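Local coordinates for protein 6-aminohexanoate-dimer hydrolase (Bacillus anthracis, PDB 4GB7) that probably hydrolyses the amide bond of 6-aminohexanoate dimers, as a putative serine hydrolase with the beta-lactamase fold, at residues P100-L105 with R125-Y130; D111-V116 with S407-D412. All coordinates share one frame; numbering follows the deposited sequence.

Interaction 1 (P100-L105 with R125-Y130); sequences PLKELL and RYFNGY
Each nitrogen of the Arg125 guanidinium has a partner: NE makes a salt bridge to Asp87, and NH1 and NH2 are hydrogen-bonded to residues beyond the two segments. Nearer the backbone, the aliphatic stems of Arg125 and Lys102 just meet, CD of the arginine 4.5 Å from CE of the lysine. Lys102 NZ stays 5.1 Å from Arg125 NE, and Asp87, which pairs with the arginine and is touched by the lysine side chain, may ease their repulsion.

Just past the end of strand 120-126, Phe127 reaches across to helix 101-107. Its CG stands opposite the carbonyl carbon (chi1 -61°), which sends the ring toward the helix. CE2 meets Lys102 CG at 3.8 Å and the Lys102 O at 3.7 Å, the oxygen coming in obliquely. CZ lies 3.8 Å from Leu105 CB, with Leu105 CD1 also close; the two side chains cross at about a right angle. The chain then reverses in a type I' turn from Phe127 to Tyr130.

No hydrogen bond joins the segments, so the contact rests on van der Waals packing of one ring against hydrocarbon, with the charged ends of Lys102 and Arg125 at its outer margin.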
ATOM      1  N   PRO A 100      -6.731   5.725 -25.878  1.00 17.65           N
ATOM      2  CA  PRO A 100      -6.887   4.284 -25.632  1.00 16.17           C
ATOM      3  C   PRO A 100      -6.146   3.819 -24.364  1.00 15.33           C
ATOM      4  O   PRO A 100      -5.031   4.284 -24.044  1.00 16.98           O
ATOM      5  CB  PRO A 100      -6.340   3.611 -26.890  1.00 18.93           C
ATOM      6  CG  PRO A 100      -5.918   4.671 -27.775  1.00 24.63           C
ATOM      7  CD  PRO A 100      -6.090   6.017 -27.155  1.00 21.93           C
ATOM      8  N   LEU A 101      -6.744   2.881 -23.655  1.00 18.06           N
ATOM      9  CA  LEU A 101      -6.253   2.469 -22.344  1.00 17.94           C
ATOM     10  C   LEU A 101      -4.804   1.936 -22.301  1.00 17.52           C
ATOM     11  O   LEU A 101      -3.995   2.409 -21.503  1.00 17.93           O
ATOM     12  CB  LEU A 101      -7.186   1.393 -21.781  1.00 17.73           C
ATOM     13  CG  LEU A 101      -6.773   0.729 -20.479  1.00 18.61           C
ATOM     14  CD1 LEU A 101      -6.761   1.794 -19.378  1.00 20.96           C
ATOM     15  CD2 LEU A 101      -7.706  -0.421 -20.152  1.00 25.62           C
ATOM     16  N   LYS A 102      -4.452   0.975 -23.163  1.00 17.15           N
ATOM     17  CA  LYS A 102      -3.113   0.379 -23.064  1.00 15.65           C
ATOM     18  C   LYS A 102      -2.020   1.435 -23.293  1.00 17.07           C
ATOM     19  O   LYS A 102      -1.032   1.483 -22.580  1.00 15.75           O
ATOM     20  CB  LYS A 102      -2.953  -0.838 -24.004  1.00 16.55           C
ATOM     21  CG  LYS A 102      -1.635  -1.623 -23.858  1.00 16.53           C
ATOM     22  CD  LYS A 102      -1.436  -2.598 -25.031  1.00 19.03           C
ATOM     23  CE  LYS A 102      -0.103  -3.357 -25.027  1.00 21.70           C
ATOM     24  NZ  LYS A 102       0.095  -4.090 -26.324  1.00 23.06           N
ATOM     25  N   GLU A 103      -2.180   2.276 -24.321  1.00 17.07           N
ATOM     26  CA  GLU A 103      -1.209   3.315 -24.550  1.00 18.42           C
ATOM     27  C   GLU A 103      -1.122   4.333 -23.439  1.00 16.17           C
ATOM     28  O   GLU A 103      -0.017   4.792 -23.118  1.00 19.18           O
ATOM     29  CB  GLU A 103      -1.551   4.031 -25.846  1.00 21.03           C
ATOM     30  CG  GLU A 103      -1.098   3.258 -27.071  1.00 20.70           C
ATOM     31  CD  GLU A 103       0.406   3.339 -27.253  1.00 21.92           C
ATOM     32  OE1 GLU A 103       0.856   4.395 -27.794  1.00 26.11           O
ATOM     33  OE2 GLU A 103       1.150   2.407 -26.836  1.00 21.86           O
ATOM     34  N   LEU A 104      -2.247   4.629 -22.805  1.00 17.27           N
ATOM     35  CA  LEU A 104      -2.288   5.603 -21.680  1.00 17.00           C
ATOM     36  C   LEU A 104      -1.495   5.006 -20.491  1.00 18.36           C
ATOM     37  O   LEU A 104      -0.633   5.651 -19.890  1.00 17.32           O
ATOM     38  CB  LEU A 104      -3.713   5.934 -21.263  1.00 17.49           C
ATOM     39  CG  LEU A 104      -3.926   6.788 -19.991  1.00 17.55           C
ATOM     40  CD1 LEU A 104      -3.514   8.231 -20.246  1.00 22.82           C
ATOM     41  CD2 LEU A 104      -5.382   6.690 -19.583  1.00 23.39           C
ATOM     42  N   LEU A 105      -1.778   3.748 -20.173  1.00 18.24           N
ATOM     43  CA  LEU A 105      -1.020   3.071 -19.131  1.00 17.54           C
ATOM     44  C   LEU A 105       0.490   3.127 -19.361  1.00 18.30           C
ATOM     45  O   LEU A 105       1.250   3.465 -18.471  1.00 18.24           O
ATOM     46  CB  LEU A 105      -1.516   1.636 -18.929  1.00 17.78           C
ATOM     47  CG  LEU A 105      -2.953   1.345 -18.523  1.00 16.86           C
ATOM     48  CD1 LEU A 105      -3.299  -0.136 -18.670  1.00 19.41           C
ATOM     49  CD2 LEU A 105      -3.210   1.797 -17.086  1.00 18.17           C
ATOM     50  N   ARG A 125      -2.149  -6.725 -18.196  1.00 17.75           N
ATOM     51  CA  ARG A 125      -1.097  -6.281 -19.061  1.00 17.59           C
ATOM     52  C   ARG A 125       0.119  -5.948 -18.241  1.00 17.84           C
ATOM     53  O   ARG A 125      -0.010  -5.387 -17.145  1.00 17.48           O
ATOM     54  CB  ARG A 125      -1.507  -5.070 -19.866  1.00 16.72           C
ATOM     55  CG  ARG A 125      -2.612  -5.358 -20.880  1.00 19.25           C
ATOM     56  CD  ARG A 125      -2.036  -6.094 -22.083  1.00 17.38           C
ATOM     57  NE  ARG A 125      -3.080  -6.332 -23.068  1.00 19.44           N
ATOM     58  CZ  ARG A 125      -3.882  -7.401 -23.171  1.00 19.66           C
ATOM     59  NH1 ARG A 125      -3.884  -8.403 -22.283  1.00 19.95           N
ATOM     60  NH2 ARG A 125      -4.739  -7.454 -24.205  1.00 20.23           N
ATOM     61  N   TYR A 126       1.281  -6.315 -18.781  1.00 16.71           N
ATOM     62  CA  TYR A 126       2.614  -6.097 -18.176  1.00 16.34           C
ATOM     63  C   TYR A 126       3.456  -5.324 -19.168  1.00 16.74           C
ATOM     64  O   TYR A 126       3.397  -5.587 -20.400  1.00 18.93           O
ATOM     65  CB  TYR A 126       3.272  -7.417 -17.767  1.00 18.46           C
ATOM     66  CG  TYR A 126       2.414  -8.180 -16.789  1.00 16.49           C
ATOM     67  CD1 TYR A 126       2.490  -7.934 -15.434  1.00 17.93           C
ATOM     68  CD2 TYR A 126       1.381  -9.013 -17.237  1.00 18.91           C
ATOM     69  CE1 TYR A 126       1.624  -8.552 -14.563  1.00 18.99           C
ATOM     70  CE2 TYR A 126       0.520  -9.651 -16.377  1.00 18.48           C
ATOM     71  CZ  TYR A 126       0.605  -9.384 -15.048  1.00 15.96           C
ATOM     72  OH  TYR A 126      -0.275 -10.003 -14.194  1.00 18.16           O
ATOM     73  N   PHE A 127       4.214  -4.352 -18.684  1.00 18.35           N
ATOM     74  CA  PHE A 127       4.830  -3.376 -19.588  1.00 17.65           C
ATOM     75  C   PHE A 127       6.337  -3.304 -19.334  1.00 16.79           C
ATOM     76  O   PHE A 127       6.808  -3.692 -18.285  1.00 18.89           O
ATOM     77  CB  PHE A 127       4.245  -1.983 -19.397  1.00 16.77           C
ATOM     78  CG  PHE A 127       2.772  -1.863 -19.665  1.00 16.29           C
ATOM     79  CD1 PHE A 127       1.843  -2.189 -18.702  1.00 18.53           C
ATOM     80  CD2 PHE A 127       2.326  -1.400 -20.864  1.00 18.47           C
ATOM     81  CE1 PHE A 127       0.486  -2.098 -18.947  1.00 18.01           C
ATOM     82  CE2 PHE A 127       0.966  -1.295 -21.131  1.00 20.99           C
ATOM     83  CZ  PHE A 127       0.040  -1.629 -20.159  1.00 20.37           C
ATOM     84  N   ASN A 128       7.076  -2.746 -20.295  1.00 16.81           N
ATOM     85  CA  ASN A 128       8.473  -2.394 -20.091  1.00 18.54           C
ATOM     86  C   ASN A 128       9.358  -3.576 -19.719  1.00 19.31           C
ATOM     87  O   ASN A 128      10.362  -3.405 -19.042  1.00 21.90           O
ATOM     88  CB  ASN A 128       8.626  -1.232 -19.053  1.00 18.86           C
ATOM     89  CG  ASN A 128      10.005  -0.603 -19.057  1.00 17.78           C
ATOM     90  OD1 ASN A 128      10.550  -0.275 -17.990  1.00 25.17           O
ATOM     91  ND2 ASN A 128      10.552  -0.362 -20.267  1.00 17.63           N
ATOM     92  N   GLY A 129       8.974  -4.780 -20.145  1.00 19.42           N
ATOM     93  CA  GLY A 129       9.763  -5.927 -19.875  1.00 22.52           C
ATOM     94  C   GLY A 129       9.564  -6.480 -18.499  1.00 19.97           C
ATOM     95  O   GLY A 129      10.227  -7.470 -18.124  1.00 25.46           O
ATOM     96  N   TYR A 130       8.634  -5.893 -17.758  1.00 19.78           N
ATOM     97  CA  TYR A 130       8.403  -6.368 -16.392  1.00 19.41           C
ATOM     98  C   TYR A 130       7.786  -7.794 -16.394  1.00 18.39           C
ATOM     99  O   TYR A 130       6.765  -8.067 -17.076  1.00 20.45           O
ATOM    100  CB  TYR A 130       7.527  -5.404 -15.626  1.00 19.44           C
ATOM    101  CG  TYR A 130       7.015  -5.947 -14.308  1.00 21.74           C
ATOM    102  CD1 TYR A 130       7.897  -6.355 -13.314  1.00 18.67           C
ATOM    103  CD2 TYR A 130       5.644  -6.096 -14.079  1.00 16.69           C
ATOM    104  CE1 TYR A 130       7.424  -6.789 -12.103  1.00 17.09           C
ATOM    105  CE2 TYR A 130       5.172  -6.566 -12.863  1.00 16.55           C
ATOM    106  CZ  TYR A 130       6.045  -6.939 -11.913  1.00 17.41           C
ATOM    107  OH  TYR A 130       5.519  -7.455 -10.749  1.00 16.25           O
TER

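Interaction 2 (D111-V116 with S407-D412); sequences DAFVVV and SNMYID
Phe113 of strand 110-117 meets Met409 and Tyr410 of helix 402-417 where the C-terminal helix lies over the antiparallel five-stranded sheet, the arrangement of the beta-lactamase fold. Everything tight here converges on the outer end of the phenylalanine ring. CG of Phe113 is anti to the backbone N (chi1 -171°), and the ring projects toward the helix. The modelled selenomethionine at 409 comes from the opposite direction, extended up to SE and then bent at its last torsion (chi3 91°). That bend delivers the methyl rather than the selenium: CE sits obliquely to the ring, 3.9 Å from Phe113 CE1, and about as near to CZ, while SE stays 5.4 Å from Phe113 CZ. Tyr410 arrives along another line, crossing Phe113 at a slant. Its CE1 lies 4.0 Å from Phe113 CE1, at the edge of the phenylalanine ring and near its plane.

The only polar atom of the three side chains, Tyr410 OH, is hydrogen-bonded to His391 ND1 on the neighbouring strand 387-393. His391 also meets Phe113 edge to face, so one histidine touches both aromatics. Ile389 of the same strand touches both side chains as well.

The far side of the helix is looser. Asn408 is exposed, and Ile411 and Asp412 are partly so; Asn408 ND2 bonds to Ser404 O in the previous turn, and Asp412 OD2 has a weak bond to Gln92. Behind Phe113, Ala112 and Val114 turn to the other face of the sheet, where they meet Ala307 of helix 307-318. On the buried side the cluster closes within the helix itself: Met409 CE lies just 3.4 Å from Tyr410 CE1.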
ATOM      1  N   ASP A 111       3.612  -0.583 -15.037  1.00 15.25           N
ATOM      2  CA  ASP A 111       4.306  -1.880 -15.188  1.00 15.25           C
ATOM      3  C   ASP A 111       3.344  -3.072 -15.247  1.00 16.76           C
ATOM      4  O   ASP A 111       3.661  -4.064 -15.922  1.00 16.51           O
ATOM      5  CB  ASP A 111       5.309  -2.109 -14.046  1.00 16.44           C
ATOM      6  CG  ASP A 111       6.471  -1.138 -14.063  1.00 16.62           C
ATOM      7  OD1 ASP A 111       6.998  -0.795 -15.140  1.00 17.20           O
ATOM      8  OD2 ASP A 111       6.880  -0.706 -12.987  1.00 18.79           O
ATOM      9  N   ALA A 112       2.247  -2.999 -14.469  1.00 15.64           N
ATOM     10  CA  ALA A 112       1.234  -4.034 -14.423  1.00 15.97           C
ATOM     11  C   ALA A 112      -0.131  -3.449 -14.192  1.00 13.85           C
ATOM     12  O   ALA A 112      -0.299  -2.528 -13.393  1.00 17.15           O
ATOM     13  CB  ALA A 112       1.535  -5.056 -13.330  1.00 17.98           C
ATOM     14  N   PHE A 113      -1.106  -4.050 -14.853  1.00 15.57           N
ATOM     15  CA  PHE A 113      -2.485  -3.622 -14.738  1.00 15.22           C
ATOM     16  C   PHE A 113      -3.336  -4.883 -14.784  1.00 16.56           C
ATOM     17  O   PHE A 113      -3.273  -5.626 -15.732  1.00 16.23           O
ATOM     18  CB  PHE A 113      -2.827  -2.612 -15.809  1.00 15.83           C
ATOM     19  CG  PHE A 113      -4.155  -1.969 -15.638  1.00 16.32           C
ATOM     20  CD1 PHE A 113      -4.328  -0.951 -14.711  1.00 16.78           C
ATOM     21  CD2 PHE A 113      -5.259  -2.385 -16.375  1.00 15.49           C
ATOM     22  CE1 PHE A 113      -5.560  -0.343 -14.559  1.00 16.63           C
ATOM     23  CE2 PHE A 113      -6.470  -1.742 -16.261  1.00 16.49           C
ATOM     24  CZ  PHE A 113      -6.636  -0.749 -15.321  1.00 18.07           C
ATOM     25  N   VAL A 114      -4.064  -5.142 -13.702  1.00 13.37           N
ATOM     26  CA  VAL A 114      -4.916  -6.318 -13.583  1.00 16.71           C
ATOM     27  C   VAL A 114      -6.344  -5.903 -13.201  1.00 15.17           C
ATOM     28  O   VAL A 114      -6.540  -5.161 -12.191  1.00 17.25           O
ATOM     29  CB  VAL A 114      -4.365  -7.274 -12.525  1.00 17.12           C
ATOM     30  CG1 VAL A 114      -5.311  -8.447 -12.273  1.00 18.66           C
ATOM     31  CG2 VAL A 114      -2.938  -7.761 -12.895  1.00 15.48           C
ATOM     32  N   VAL A 115      -7.314  -6.433 -13.937  1.00 16.00           N
ATOM     33  CA  VAL A 115      -8.735  -6.210 -13.691  1.00 17.83           C
ATOM     34  C   VAL A 115      -9.440  -7.560 -13.455  1.00 15.49           C
ATOM     35  O   VAL A 115      -9.398  -8.472 -14.271  1.00 17.08           O
ATOM     36  CB  VAL A 115      -9.442  -5.475 -14.840  1.00 17.49           C
ATOM     37  CG1 VAL A 115     -10.920  -5.226 -14.491  1.00 17.76           C
ATOM     38  CG2 VAL A 115      -8.690  -4.216 -15.249  1.00 15.03           C
ATOM     39  N   VAL A 116     -10.075  -7.665 -12.303  1.00 16.61           N
ATOM     40  CA  VAL A 116     -10.836  -8.831 -11.879  1.00 15.92           C
ATOM     41  C   VAL A 116     -12.299  -8.371 -11.721  1.00 16.11           C
ATOM     42  O   VAL A 116     -12.559  -7.267 -11.204  1.00 17.28           O
ATOM     43  CB  VAL A 116     -10.334  -9.387 -10.566  1.00 15.25           C
ATOM     44  CG1 VAL A 116     -11.115 -10.657 -10.159  1.00 19.23           C
ATOM     45  CG2 VAL A 116      -8.862  -9.751 -10.670  1.00 21.26           C
ATOM     46  N   SER A 407      -8.675   7.456 -11.565  1.00 19.56           N
ATOM     47  CA  SER A 407      -9.811   7.241 -10.688  1.00 19.00           C
ATOM     48  C   SER A 407     -11.121   7.185 -11.460  1.00 17.11           C
ATOM     49  O   SER A 407     -11.974   6.344 -11.202  1.00 18.66           O
ATOM     50  CB  SER A 407      -9.877   8.336  -9.616  1.00 20.67           C
ATOM     51  OG  SER A 407      -8.743   8.252  -8.780  1.00 22.06           O
ATOM     52  N   ASN A 408     -11.250   8.085 -12.443  1.00 15.22           N
ATOM     53  CA  ASN A 408     -12.421   8.120 -13.282  1.00 17.64           C
ATOM     54  C   ASN A 408     -12.437   6.936 -14.262  1.00 15.79           C
ATOM     55  O   ASN A 408     -13.498   6.371 -14.526  1.00 16.14           O
ATOM     56  CB  ASN A 408     -12.478   9.442 -14.044  1.00 19.23           C
ATOM     57  CG  ASN A 408     -13.085  10.553 -13.190  1.00 17.22           C
ATOM     58  OD1 ASN A 408     -14.313  10.545 -12.969  1.00 21.84           O
ATOM     59  ND2 ASN A 408     -12.229  11.480 -12.664  1.00 19.32           N
HETATM   60  N   MSE A 409     -11.285   6.559 -14.792  1.00 16.87           N
HETATM   61  CA  MSE A 409     -11.162   5.404 -15.707  1.00 16.61           C
HETATM   62  C   MSE A 409     -11.629   4.118 -15.019  1.00 15.53           C
HETATM   63  O   MSE A 409     -12.284   3.255 -15.629  1.00 16.72           O
HETATM   64  CB  MSE A 409      -9.699   5.267 -16.106  1.00 21.26           C
HETATM   65  CG  MSE A 409      -9.317   4.113 -16.984  1.00 22.69           C
HETATM   66 SE   MSE A 409      -7.387   4.265 -17.119  0.70 24.47          SE
HETATM   67  CE  MSE A 409      -6.924   3.153 -15.623  1.00 20.97           C
ATOM     68  N   TYR A 410     -11.344   3.989 -13.717  1.00 15.40           N
ATOM     69  CA  TYR A 410     -11.778   2.767 -13.024  1.00 15.94           C
ATOM     70  C   TYR A 410     -13.314   2.655 -12.964  1.00 15.55           C
ATOM     71  O   TYR A 410     -13.884   1.570 -13.057  1.00 16.56           O
ATOM     72  CB  TYR A 410     -11.223   2.730 -11.627  1.00 16.64           C
ATOM     73  CG  TYR A 410      -9.718   2.718 -11.493  1.00 15.27           C
ATOM     74  CD1 TYR A 410      -8.873   2.339 -12.511  1.00 14.81           C
ATOM     75  CD2 TYR A 410      -9.147   3.132 -10.332  1.00 18.20           C
ATOM     76  CE1 TYR A 410      -7.490   2.382 -12.339  1.00 15.21           C
ATOM     77  CE2 TYR A 410      -7.796   3.158 -10.153  1.00 16.99           C
ATOM     78  CZ  TYR A 410      -6.951   2.800 -11.181  1.00 15.73           C
ATOM     79  OH  TYR A 410      -5.572   2.844 -10.954  1.00 18.66           O
ATOM     80  N   ILE A 411     -13.981   3.785 -12.791  1.00 16.14           N
ATOM     81  CA  ILE A 411     -15.436   3.848 -12.854  1.00 16.27           C
ATOM     82  C   ILE A 411     -15.953   3.483 -14.249  1.00 16.12           C
ATOM     83  O   ILE A 411     -16.867   2.650 -14.396  1.00 17.34           O
ATOM     84  CB  ILE A 411     -15.975   5.226 -12.396  1.00 17.10           C
ATOM     85  CG1 ILE A 411     -15.555   5.545 -10.950  1.00 17.71           C
ATOM     86  CG2 ILE A 411     -17.511   5.219 -12.546  1.00 16.11           C
ATOM     87  CD1 ILE A 411     -15.866   6.954 -10.465  1.00 18.87           C
ATOM     88  N   ASP A 412     -15.372   4.072 -15.292  1.00 17.05           N
ATOM     89  CA  ASP A 412     -15.763   3.727 -16.621  1.00 17.80           C
ATOM     90  C   ASP A 412     -15.533   2.275 -16.994  1.00 16.43           C
ATOM     91  O   ASP A 412     -16.392   1.667 -17.667  1.00 17.38           O
ATOM     92  CB  ASP A 412     -15.072   4.626 -17.633  1.00 16.43           C
ATOM     93  CG  ASP A 412     -15.584   6.077 -17.588  1.00 22.23           C
ATOM     94  OD1 ASP A 412     -16.718   6.352 -17.078  1.00 20.61           O
ATOM     95  OD2 ASP A 412     -14.847   6.931 -18.113  1.00 24.00           O
TER

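In the fold
Both interactions belong to the same edge of the five-stranded sheet, where strands 110-117 and 120-126 are neighbours. Probable backbone hydrogen bonds tie them directly: Phe127 N to Asp111 O at 2.8 Å and Arg125 O to Phe113 N at 2.9 Å. Helices 101-107 and 402-417 also touch, Leu101 CD1 lying 3.4 Å from Met409 SE, and Leu105 reaches Phe113. All the touching residues of interaction 2 are buried, with its centre about 16 Å from that of the chain, and hydrocarbon and aromatic packing makes its whole interface. Interaction 1 lies farther out, about 21 Å from the chain centre, and pairs a buried ring with a charged, partly exposed margin.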